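Pathogenicity island protein (Staphylococcus aureus subsp. aureus, PDB 3HL6) is of unknown function but is encoded on a pathogenicity island, belongs to a putative mobile pathogenicity island family and forms a two-chain assembly. Local coordinates at residues 19-22 against 23-27; 113-116 against 117-120; 151-154 against 155-159. All blocks are in the same frame, centred on the assembly; numbering follows the deposited sequence.

How the contacts relate
All three contacts lie along single helices, joining one turn to the next. Contact 1, on helix 13-30, stands apart beside the five-stranded sheet and at the second subunit; its centre is about 34 Å from that of contact 2 and about 23 Å from that of contact 3, and it touches neither. Contacts 2 and 3 belong together, with centres about 11 Å apart, because helices 112-121 and 152-163 pack on each other. Val-152 CG2 sits 3.2 Å from Gly-117 O, while Phe-114 CD1 comes within 3.5 Å of Asn-155 CB. Contacts 2 and 3 belong to the helical part, contact 1 to the subunit boundary.

Contact 1. Residues 19-22 against 23-27; sequences RYYT and GLLER
Leu-24 climbs back along the helix against Tyr-20, one turn earlier. Its CB lies 3.4 Å from Tyr-20 O and CG 3.6 Å from that same oxygen; CD1 then passes the carbonyl and reaches the rim of the aromatic ring, near the ring plane, 4.3 Å from Tyr-20 CD1. With CG beside the backbone N (chi1 -71°), the side chain is laid along the carbonyl that also takes the Leu-24 N-H, N to O being 2.7 Å. Beyond the ring, the Tyr-20 hydroxyl is hydrogen-bonded to Glu-9. On another side of the helix, Leu-25 CD2 comes obliquely to the Tyr-21 ring, 4.4 Å from Tyr-21 CZ, and the Tyr-21 hydroxyl bonds Ser-51 O. Leu-25 N bonds Thr-22 O, three residues back, at 3.3 Å, coming from above the carbonyl plane rather than to a lone pair; the helix kinks where Glu-26 N and Arg-27 N make no bond to the preceding turn. Arg-19 makes salt bridges to Glu-9 and to Glu-77 of the second subunit, and Thr-22 packs on Thr-22 of that subunit. Helix 13-30 thus meets the second subunit while serving as the crossover of a beta-alpha-beta unit, linking strands 4-6 and 33-37.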
ATOM      1  N   ARG B  19      -0.655   2.451   7.384  1.00 46.26           N
ATOM      2  CA  ARG B  19       0.223   2.046   8.476  1.00 47.22           C
ATOM      3  C   ARG B  19      -0.373   2.305   9.864  1.00 47.74           C
ATOM      4  O   ARG B  19      -0.189   1.531  10.811  1.00 47.64           O
ATOM      5  CB  ARG B  19       1.573   2.755   8.395  1.00 47.49           C
ATOM      6  CG  ARG B  19       2.502   2.205   9.434  1.00 47.91           C
ATOM      7  CD  ARG B  19       3.751   2.961   9.577  1.00 51.56           C
ATOM      8  NE  ARG B  19       4.489   2.429  10.718  1.00 56.18           N
ATOM      9  CZ  ARG B  19       4.713   3.087  11.854  1.00 55.55           C
ATOM     10  NH1 ARG B  19       4.275   4.335  12.010  1.00 56.61           N
ATOM     11  NH2 ARG B  19       5.387   2.490  12.827  1.00 52.00           N
ATOM     12  N   TYR B  20      -1.062   3.418  10.012  1.00 48.46           N
ATOM     13  CA  TYR B  20      -1.629   3.689  11.315  1.00 48.90           C
ATOM     14  C   TYR B  20      -2.854   2.827  11.478  1.00 48.35           C
ATOM     15  O   TYR B  20      -3.137   2.378  12.564  1.00 48.45           O
ATOM     16  CB  TYR B  20      -1.850   5.203  11.541  1.00 49.06           C
ATOM     17  CG  TYR B  20      -0.534   5.840  11.970  1.00 51.73           C
ATOM     18  CD1 TYR B  20      -0.187   5.927  13.317  1.00 53.38           C
ATOM     19  CD2 TYR B  20       0.399   6.275  11.029  1.00 54.54           C
ATOM     20  CE1 TYR B  20       1.036   6.461  13.723  1.00 54.27           C
ATOM     21  CE2 TYR B  20       1.636   6.817  11.420  1.00 55.13           C
ATOM     22  CZ  TYR B  20       1.948   6.900  12.777  1.00 56.03           C
ATOM     23  OH  TYR B  20       3.169   7.428  13.199  1.00 55.96           O
ATOM     24  N   TYR B  21      -3.555   2.552  10.384  1.00 48.08           N
ATOM     25  CA  TYR B  21      -4.779   1.788  10.490  1.00 48.04           C
ATOM     26  C   TYR B  21      -4.511   0.417  11.077  1.00 48.63           C
ATOM     27  O   TYR B  21      -5.173  -0.022  12.009  1.00 48.33           O
ATOM     28  CB  TYR B  21      -5.474   1.639   9.140  1.00 47.55           C
ATOM     29  CG  TYR B  21      -6.661   0.720   9.229  1.00 46.50           C
ATOM     30  CD1 TYR B  21      -6.680  -0.490   8.545  1.00 46.11           C
ATOM     31  CD2 TYR B  21      -7.745   1.035  10.021  1.00 45.18           C
ATOM     32  CE1 TYR B  21      -7.737  -1.331   8.620  1.00 43.44           C
ATOM     33  CE2 TYR B  21      -8.810   0.192  10.110  1.00 45.96           C
ATOM     34  CZ  TYR B  21      -8.792  -1.002   9.389  1.00 46.17           C
ATOM     35  OH  TYR B  21      -9.838  -1.880   9.461  1.00 48.92           O
ATOM     36  N   THR B  22      -3.523  -0.267  10.539  1.00 49.52           N
ATOM     37  CA  THR B  22      -3.133  -1.511  11.131  1.00 50.66           C
ATOM     38  C   THR B  22      -2.540  -1.257  12.507  1.00 51.61           C
ATOM     39  O   THR B  22      -2.872  -1.932  13.469  1.00 52.63           O
ATOM     40  CB  THR B  22      -2.116  -2.209  10.251  1.00 50.96           C
ATOM     41  OG1 THR B  22      -0.928  -1.404  10.214  1.00 53.03           O
ATOM     42  CG2 THR B  22      -2.680  -2.378   8.849  1.00 47.49           C
ATOM     43  N   GLY B  23      -1.671  -0.271  12.614  1.00 52.73           N
ATOM     44  CA  GLY B  23      -1.148   0.116  13.918  1.00 54.54           C
ATOM     45  C   GLY B  23      -2.193   0.199  15.027  1.00 55.50           C
ATOM     46  O   GLY B  23      -1.991  -0.344  16.107  1.00 55.19           O
ATOM     47  N   LEU B  24      -3.304   0.878  14.758  1.00 56.66           N
ATOM     48  CA  LEU B  24      -4.244   1.259  15.806  1.00 58.52           C
ATOM     49  C   LEU B  24      -5.459   0.337  15.900  1.00 60.37           C
ATOM     50  O   LEU B  24      -6.380   0.594  16.685  1.00 59.78           O
ATOM     51  CB  LEU B  24      -4.692   2.697  15.600  1.00 57.82           C
ATOM     52  CG  LEU B  24      -3.557   3.671  15.905  1.00 57.17           C
ATOM     53  CD1 LEU B  24      -3.866   5.060  15.351  1.00 56.46           C
ATOM     54  CD2 LEU B  24      -3.289   3.696  17.404  1.00 55.53           C
ATOM     55  N   LEU B  25      -5.447  -0.724  15.093  1.00 62.42           N
ATOM     56  CA  LEU B  25      -6.624  -1.558  14.874  1.00 65.06           C
ATOM     57  C   LEU B  25      -7.156  -2.206  16.166  1.00 66.74           C
ATOM     58  O   LEU B  25      -8.309  -1.997  16.561  1.00 66.78           O
ATOM     59  CB  LEU B  25      -6.291  -2.641  13.843  1.00 65.41           C
ATOM     60  CG  LEU B  25      -7.409  -3.630  13.489  1.00 65.90           C
ATOM     61  CD1 LEU B  25      -8.689  -2.886  13.572  1.00 70.13           C
ATOM     62  CD2 LEU B  25      -7.242  -4.160  12.097  1.00 67.43           C
ATOM     63  N   GLU B  26      -6.306  -3.000  16.809  1.00 69.10           N
ATOM     64  CA  GLU B  26      -6.563  -3.506  18.159  1.00 71.47           C
ATOM     65  C   GLU B  26      -6.989  -2.400  19.161  1.00 72.22           C
ATOM     66  O   GLU B  26      -8.151  -2.335  19.580  1.00 72.51           O
ATOM     67  CB  GLU B  26      -5.336  -4.289  18.654  1.00 71.62           C
ATOM     68  CG  GLU B  26      -5.107  -5.607  17.877  1.00 75.50           C
ATOM     69  CD  GLU B  26      -4.226  -5.462  16.593  1.00 79.15           C
ATOM     70  OE1 GLU B  26      -4.034  -4.289  16.081  1.00 79.87           O
ATOM     71  OE2 GLU B  26      -3.730  -6.535  16.088  1.00 79.52           O
ATOM     72  N   ARG B  27      -6.046  -1.504  19.518  1.00 73.19           N
ATOM     73  CA  ARG B  27      -6.410  -0.350  20.367  1.00 73.99           C
ATOM     74  C   ARG B  27      -7.798   0.260  20.068  1.00 74.35           C
ATOM     75  O   ARG B  27      -8.442   0.810  20.972  1.00 74.52           O
ATOM     76  CB  ARG B  27      -5.325   0.730  20.273  1.00 73.97           C
ATOM     77  CG  ARG B  27      -5.632   2.012  21.023  1.00 76.77           C
ATOM     78  CD  ARG B  27      -5.520   1.808  22.543  1.00 81.69           C
ATOM     79  NE  ARG B  27      -4.146   1.467  22.911  1.00 84.91           N
ATOM     80  CZ  ARG B  27      -3.270   2.331  23.427  1.00 85.78           C
ATOM     81  NH1 ARG B  27      -3.631   3.591  23.663  1.00 86.23           N
ATOM     82  NH2 ARG B  27      -2.036   1.934  23.713  1.00 85.83           N
TER

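Contact 2. Residues 113-116 against 117-120; sequences YFMY and GLQT
Leu-118 lays its CD1 methyl over one face of the Phe-114 ring, 3.6 Å from the centroid and 16° off the ring normal. This is a CH-pi contact, with CD1 a little off centre toward Phe-114 CZ, 3.5 Å away. Leu-118 CG follows more loosely, near the CE1 side of the ring. The phenyl group is brought under the methyl because Phe-114 CG stands anti to its backbone N (chi1 -173°), which swings the ring forward along the helix. A second neighbour of the same methyl is Met-115 SD at 4.2 Å, its bent chain crossing Leu-118 at an angle. Phe-114 and Leu-118 are buried here: Phe-114 also packs on Ile-156, Leu-159 and Val-180, and Leu-118 on Phe-183, while Met-115, partly exposed, packs on Tyr-194.

A different kind of contact occupies the other side. Tyr-116 O is gripped twice by Thr-120, by the backbone N at 3.1 Å and by the hydroxyl OG1 at 3.2 Å, the two donors arriving from opposite faces of the carbonyl plane. Folding back to reach that oxygen, Thr-120 OG1 also comes over one face of the Tyr-116 ring, 3.6 Å from Tyr-116 CE1. Between the two sides, the ordinary helical bonds continue, among them Gln-119 N to Met-115 O at 2.9 Å. Chemically, the helix is two-sided: a methyl-on-aromatic contact with a thioether alongside suits the apolar interior among the neighbouring helices, whereas on the exposed side the threonine satisfies its own hydroxyl on the main chain, adding a second bond to a main-chain carbonyl.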
ATOM      1  N   TYR B 113     -25.267   8.822 -12.183  1.00 59.20           N
ATOM      2  CA  TYR B 113     -25.877   7.999 -11.142  1.00 59.66           C
ATOM      3  C   TYR B 113     -25.675   8.658  -9.773  1.00 59.05           C
ATOM      4  O   TYR B 113     -26.589   8.757  -8.954  1.00 58.65           O
ATOM      5  CB  TYR B 113     -25.291   6.582 -11.158  1.00 59.78           C
ATOM      6  CG  TYR B 113     -25.338   5.920 -12.515  1.00 62.27           C
ATOM      7  CD1 TYR B 113     -26.492   5.256 -12.941  1.00 64.10           C
ATOM      8  CD2 TYR B 113     -24.242   5.950 -13.382  1.00 63.67           C
ATOM      9  CE1 TYR B 113     -26.558   4.641 -14.164  1.00 63.23           C
ATOM     10  CE2 TYR B 113     -24.311   5.338 -14.635  1.00 63.86           C
ATOM     11  CZ  TYR B 113     -25.480   4.678 -15.000  1.00 64.67           C
ATOM     12  OH  TYR B 113     -25.598   4.052 -16.215  1.00 67.56           O
ATOM     13  N   PHE B 114     -24.464   9.130  -9.551  1.00 58.93           N
ATOM     14  CA  PHE B 114     -24.160   9.919  -8.369  1.00 58.82           C
ATOM     15  C   PHE B 114     -25.035  11.154  -8.239  1.00 58.93           C
ATOM     16  O   PHE B 114     -25.573  11.409  -7.168  1.00 58.69           O
ATOM     17  CB  PHE B 114     -22.698  10.320  -8.369  1.00 58.43           C
ATOM     18  CG  PHE B 114     -22.273  10.991  -7.120  1.00 58.45           C
ATOM     19  CD1 PHE B 114     -22.813  10.604  -5.905  1.00 57.75           C
ATOM     20  CD2 PHE B 114     -21.346  12.015  -7.150  1.00 56.67           C
ATOM     21  CE1 PHE B 114     -22.425  11.220  -4.737  1.00 57.85           C
ATOM     22  CE2 PHE B 114     -20.959  12.634  -5.991  1.00 58.29           C
ATOM     23  CZ  PHE B 114     -21.498  12.238  -4.773  1.00 57.95           C
ATOM     24  N   MET B 115     -25.170  11.920  -9.320  1.00 59.37           N
ATOM     25  CA  MET B 115     -26.028  13.106  -9.300  1.00 59.87           C
ATOM     26  C   MET B 115     -27.446  12.725  -8.904  1.00 60.12           C
ATOM     27  O   MET B 115     -28.073  13.370  -8.035  1.00 59.67           O
ATOM     28  CB  MET B 115     -26.042  13.801 -10.660  1.00 59.54           C
ATOM     29  CG  MET B 115     -24.836  14.686 -10.922  1.00 60.88           C
ATOM     30  SD  MET B 115     -24.221  15.578  -9.459  1.00 62.81           S
ATOM     31  CE  MET B 115     -25.676  16.498  -9.010  1.00 63.38           C
ATOM     32  N   TYR B 116     -27.934  11.658  -9.536  1.00 60.46           N
ATOM     33  CA  TYR B 116     -29.314  11.239  -9.356  1.00 60.73           C
ATOM     34  C   TYR B 116     -29.551  10.939  -7.895  1.00 60.48           C
ATOM     35  O   TYR B 116     -30.585  11.292  -7.359  1.00 60.41           O
ATOM     36  CB  TYR B 116     -29.649  10.011 -10.210  1.00 60.82           C
ATOM     37  CG  TYR B 116     -31.009   9.404  -9.863  1.00 62.66           C
ATOM     38  CD1 TYR B 116     -31.129   8.406  -8.888  1.00 61.86           C
ATOM     39  CD2 TYR B 116     -32.177   9.848 -10.495  1.00 63.15           C
ATOM     40  CE1 TYR B 116     -32.373   7.866  -8.562  1.00 62.63           C
ATOM     41  CE2 TYR B 116     -33.419   9.313 -10.176  1.00 62.72           C
ATOM     42  CZ  TYR B 116     -33.510   8.323  -9.216  1.00 63.68           C
ATOM     43  OH  TYR B 116     -34.746   7.789  -8.908  1.00 65.12           O
ATOM     44  N   GLY B 117     -28.574  10.291  -7.262  1.00 60.59           N
ATOM     45  CA  GLY B 117     -28.666   9.908  -5.859  1.00 60.59           C
ATOM     46  C   GLY B 117     -28.598  11.097  -4.926  1.00 60.99           C
ATOM     47  O   GLY B 117     -29.203  11.091  -3.863  1.00 60.84           O
ATOM     48  N   LEU B 118     -27.853  12.120  -5.327  1.00 61.42           N
ATOM     49  CA  LEU B 118     -27.819  13.369  -4.582  1.00 62.00           C
ATOM     50  C   LEU B 118     -29.161  14.101  -4.634  1.00 63.04           C
ATOM     51  O   LEU B 118     -29.674  14.530  -3.594  1.00 63.30           O
ATOM     52  CB  LEU B 118     -26.677  14.268  -5.072  1.00 61.65           C
ATOM     53  CG  LEU B 118     -25.283  13.853  -4.571  1.00 59.76           C
ATOM     54  CD1 LEU B 118     -24.178  14.373  -5.446  1.00 55.92           C
ATOM     55  CD2 LEU B 118     -25.084  14.271  -3.138  1.00 58.09           C
ATOM     56  N   GLN B 119     -29.720  14.237  -5.835  1.00 63.67           N
ATOM     57  CA  GLN B 119     -31.102  14.657  -6.012  1.00 64.39           C
ATOM     58  C   GLN B 119     -31.978  14.022  -4.960  1.00 64.71           C
ATOM     59  O   GLN B 119     -32.544  14.687  -4.085  1.00 65.02           O
ATOM     60  CB  GLN B 119     -31.612  14.158  -7.345  1.00 64.73           C
ATOM     61  CG  GLN B 119     -31.515  15.108  -8.494  1.00 66.47           C
ATOM     62  CD  GLN B 119     -32.705  14.947  -9.406  1.00 68.83           C
ATOM     63  OE1 GLN B 119     -32.608  15.069 -10.629  1.00 69.14           O
ATOM     64  NE2 GLN B 119     -33.845  14.644  -8.807  1.00 70.18           N
ATOM     65  N   THR B 120     -32.071  12.707  -5.088  1.00 65.02           N
ATOM     66  CA  THR B 120     -32.922  11.842  -4.286  1.00 65.09           C
ATOM     67  C   THR B 120     -32.619  11.889  -2.788  1.00 65.07           C
ATOM     68  O   THR B 120     -33.430  11.491  -1.965  1.00 65.07           O
ATOM     69  CB  THR B 120     -32.747  10.403  -4.790  1.00 64.82           C
ATOM     70  OG1 THR B 120     -33.337  10.303  -6.085  1.00 64.47           O
ATOM     71  CG2 THR B 120     -33.409   9.416  -3.858  1.00 65.67           C
TER

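Contact 3. Residues 151-154 against 155-159; sequences DVIA and NIEML
Val-152 holds CG1 anti to its backbone N (chi1 160°), while Ile-156 keeps its CG1 beside the N (chi1 -67°) and extends onward, and the two side chains run side by side, pointing the same way. Val-152 CG1 and Ile-156 CD1 meet at 3.5 Å. Both belong to the first turns of helix 152-163, which opens with Asp-151 at the N-cap. The Asp-151 carbonyl starts the helical bonding: Asn-155 N donates to Asp-151 O at 3.1 Å in a nearly straight bond (171°). Asn-155 curls its amide back to that oxygen too, ND2 lying 3.0 Å from Asp-151 O, but the bend at the hydrogen makes this second bond weak. Asp-151 O thus takes two donors from Asn-155, one of them weak.

Val-152 and Ile-156 are both buried and pack on Val-184 of helix 171-184, and Leu-159 carries that buried side on to Leu-177 and Met-104. Around the helix, Ile-153 and Glu-157 make a mixed pair. Glu-157 N bonds Ile-153 O at 2.8 Å, and the glutamate arm rises past that carbonyl, its CG only 3.1 Å from Ile-153 O. At the far end, Glu-157 OE2 accepts a hydrogen bond from Glu-69 N, tying the helix to strand 68-71, and the same carboxylate oxygen rests 3.7 Å from the Ile-153 CG2 methyl.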
ATOM      1  N   ASP B 151     -25.811   5.079  -4.906  1.00 67.22           N
ATOM      2  CA  ASP B 151     -25.726   5.205  -3.449  1.00 64.88           C
ATOM      3  C   ASP B 151     -24.772   6.332  -3.039  1.00 63.43           C
ATOM      4  O   ASP B 151     -23.561   6.241  -3.224  1.00 63.16           O
ATOM      5  CB  ASP B 151     -25.253   3.879  -2.863  1.00 64.87           C
ATOM      6  CG  ASP B 151     -25.272   3.862  -1.361  1.00 65.30           C
ATOM      7  OD1 ASP B 151     -25.709   4.850  -0.739  1.00 67.72           O
ATOM      8  OD2 ASP B 151     -24.838   2.850  -0.790  1.00 66.32           O
ATOM      9  N   VAL B 152     -25.327   7.397  -2.480  1.00 61.54           N
ATOM     10  CA  VAL B 152     -24.556   8.607  -2.220  1.00 59.65           C
ATOM     11  C   VAL B 152     -23.351   8.359  -1.301  1.00 58.02           C
ATOM     12  O   VAL B 152     -22.248   8.841  -1.578  1.00 57.34           O
ATOM     13  CB  VAL B 152     -25.458   9.732  -1.665  1.00 59.83           C
ATOM     14  CG1 VAL B 152     -24.644  10.793  -0.934  1.00 59.81           C
ATOM     15  CG2 VAL B 152     -26.236  10.357  -2.789  1.00 60.26           C
ATOM     16  N   ILE B 153     -23.565   7.608  -0.219  1.00 55.92           N
ATOM     17  CA  ILE B 153     -22.518   7.396   0.773  1.00 53.74           C
ATOM     18  C   ILE B 153     -21.387   6.586   0.175  1.00 53.69           C
ATOM     19  O   ILE B 153     -20.217   6.915   0.383  1.00 54.17           O
ATOM     20  CB  ILE B 153     -23.035   6.673   2.032  1.00 53.77           C
ATOM     21  CG1 ILE B 153     -24.272   7.368   2.610  1.00 52.95           C
ATOM     22  CG2 ILE B 153     -21.959   6.602   3.081  1.00 51.85           C
ATOM     23  CD1 ILE B 153     -23.951   8.500   3.542  1.00 52.65           C
ATOM     24  N   ALA B 154     -21.728   5.527  -0.568  1.00 52.44           N
ATOM     25  CA  ALA B 154     -20.738   4.655  -1.190  1.00 51.25           C
ATOM     26  C   ALA B 154     -19.871   5.457  -2.132  1.00 50.95           C
ATOM     27  O   ALA B 154     -18.666   5.331  -2.150  1.00 51.14           O
ATOM     28  CB  ALA B 154     -21.424   3.533  -1.961  1.00 50.39           C
ATOM     29  N   ASN B 155     -20.515   6.277  -2.941  1.00 50.91           N
ATOM     30  CA  ASN B 155     -19.827   7.174  -3.845  1.00 50.72           C
ATOM     31  C   ASN B 155     -18.847   8.131  -3.144  1.00 49.47           C
ATOM     32  O   ASN B 155     -17.692   8.241  -3.521  1.00 48.54           O
ATOM     33  CB  ASN B 155     -20.879   7.964  -4.605  1.00 51.32           C
ATOM     34  CG  ASN B 155     -21.259   7.299  -5.871  1.00 55.86           C
ATOM     35  OD1 ASN B 155     -20.395   7.105  -6.725  1.00 62.69           O
ATOM     36  ND2 ASN B 155     -22.549   6.901  -6.018  1.00 58.77           N
ATOM     37  N   ILE B 156     -19.332   8.814  -2.123  1.00 48.69           N
ATOM     38  CA  ILE B 156     -18.496   9.714  -1.349  1.00 49.04           C
ATOM     39  C   ILE B 156     -17.313   8.977  -0.716  1.00 49.04           C
ATOM     40  O   ILE B 156     -16.172   9.481  -0.709  1.00 48.62           O
ATOM     41  CB  ILE B 156     -19.322  10.501  -0.329  1.00 48.34           C
ATOM     42  CG1 ILE B 156     -20.248  11.452  -1.090  1.00 47.30           C
ATOM     43  CG2 ILE B 156     -18.413  11.312   0.548  1.00 49.66           C
ATOM     44  CD1 ILE B 156     -21.383  12.010  -0.284  1.00 45.92           C
ATOM     45  N   GLU B 157     -17.573   7.754  -0.257  1.00 48.84           N
ATOM     46  CA  GLU B 157     -16.535   7.003   0.452  1.00 48.57           C
ATOM     47  C   GLU B 157     -15.408   6.764  -0.504  1.00 47.69           C
ATOM     48  O   GLU B 157     -14.224   6.920  -0.185  1.00 48.31           O
ATOM     49  CB  GLU B 157     -17.074   5.693   1.026  1.00 48.57           C
ATOM     50  CG  GLU B 157     -17.943   5.903   2.249  1.00 49.23           C
ATOM     51  CD  GLU B 157     -18.518   4.609   2.802  1.00 53.10           C
ATOM     52  OE1 GLU B 157     -18.528   3.595   2.074  1.00 52.57           O
ATOM     53  OE2 GLU B 157     -18.955   4.608   3.982  1.00 56.38           O
ATOM     54  N   MET B 158     -15.794   6.437  -1.712  1.00 46.63           N
ATOM     55  CA  MET B 158     -14.831   6.171  -2.749  1.00 46.26           C
ATOM     56  C   MET B 158     -14.077   7.437  -3.226  1.00 44.69           C
ATOM     57  O   MET B 158     -12.879   7.402  -3.433  1.00 44.04           O
ATOM     58  CB  MET B 158     -15.532   5.441  -3.887  1.00 46.28           C
ATOM     59  CG  MET B 158     -14.579   4.808  -4.801  1.00 50.37           C
ATOM     60  SD  MET B 158     -14.808   5.591  -6.378  1.00 61.93           S
ATOM     61  CE  MET B 158     -14.984   4.103  -7.425  1.00 59.88           C
ATOM     62  N   LEU B 159     -14.782   8.554  -3.366  1.00 44.18           N
ATOM     63  CA  LEU B 159     -14.132   9.874  -3.485  1.00 43.44           C
ATOM     64  C   LEU B 159     -13.129  10.096  -2.369  1.00 42.43           C
ATOM     65  O   LEU B 159     -11.996  10.471  -2.608  1.00 41.63           O
ATOM     66  CB  LEU B 159     -15.175  11.005  -3.509  1.00 43.72           C
ATOM     67  CG  LEU B 159     -15.996  11.110  -4.804  1.00 43.01           C
ATOM     68  CD1 LEU B 159     -17.163  12.050  -4.636  1.00 40.42           C
ATOM     69  CD2 LEU B 159     -15.100  11.550  -5.944  1.00 41.81           C
TER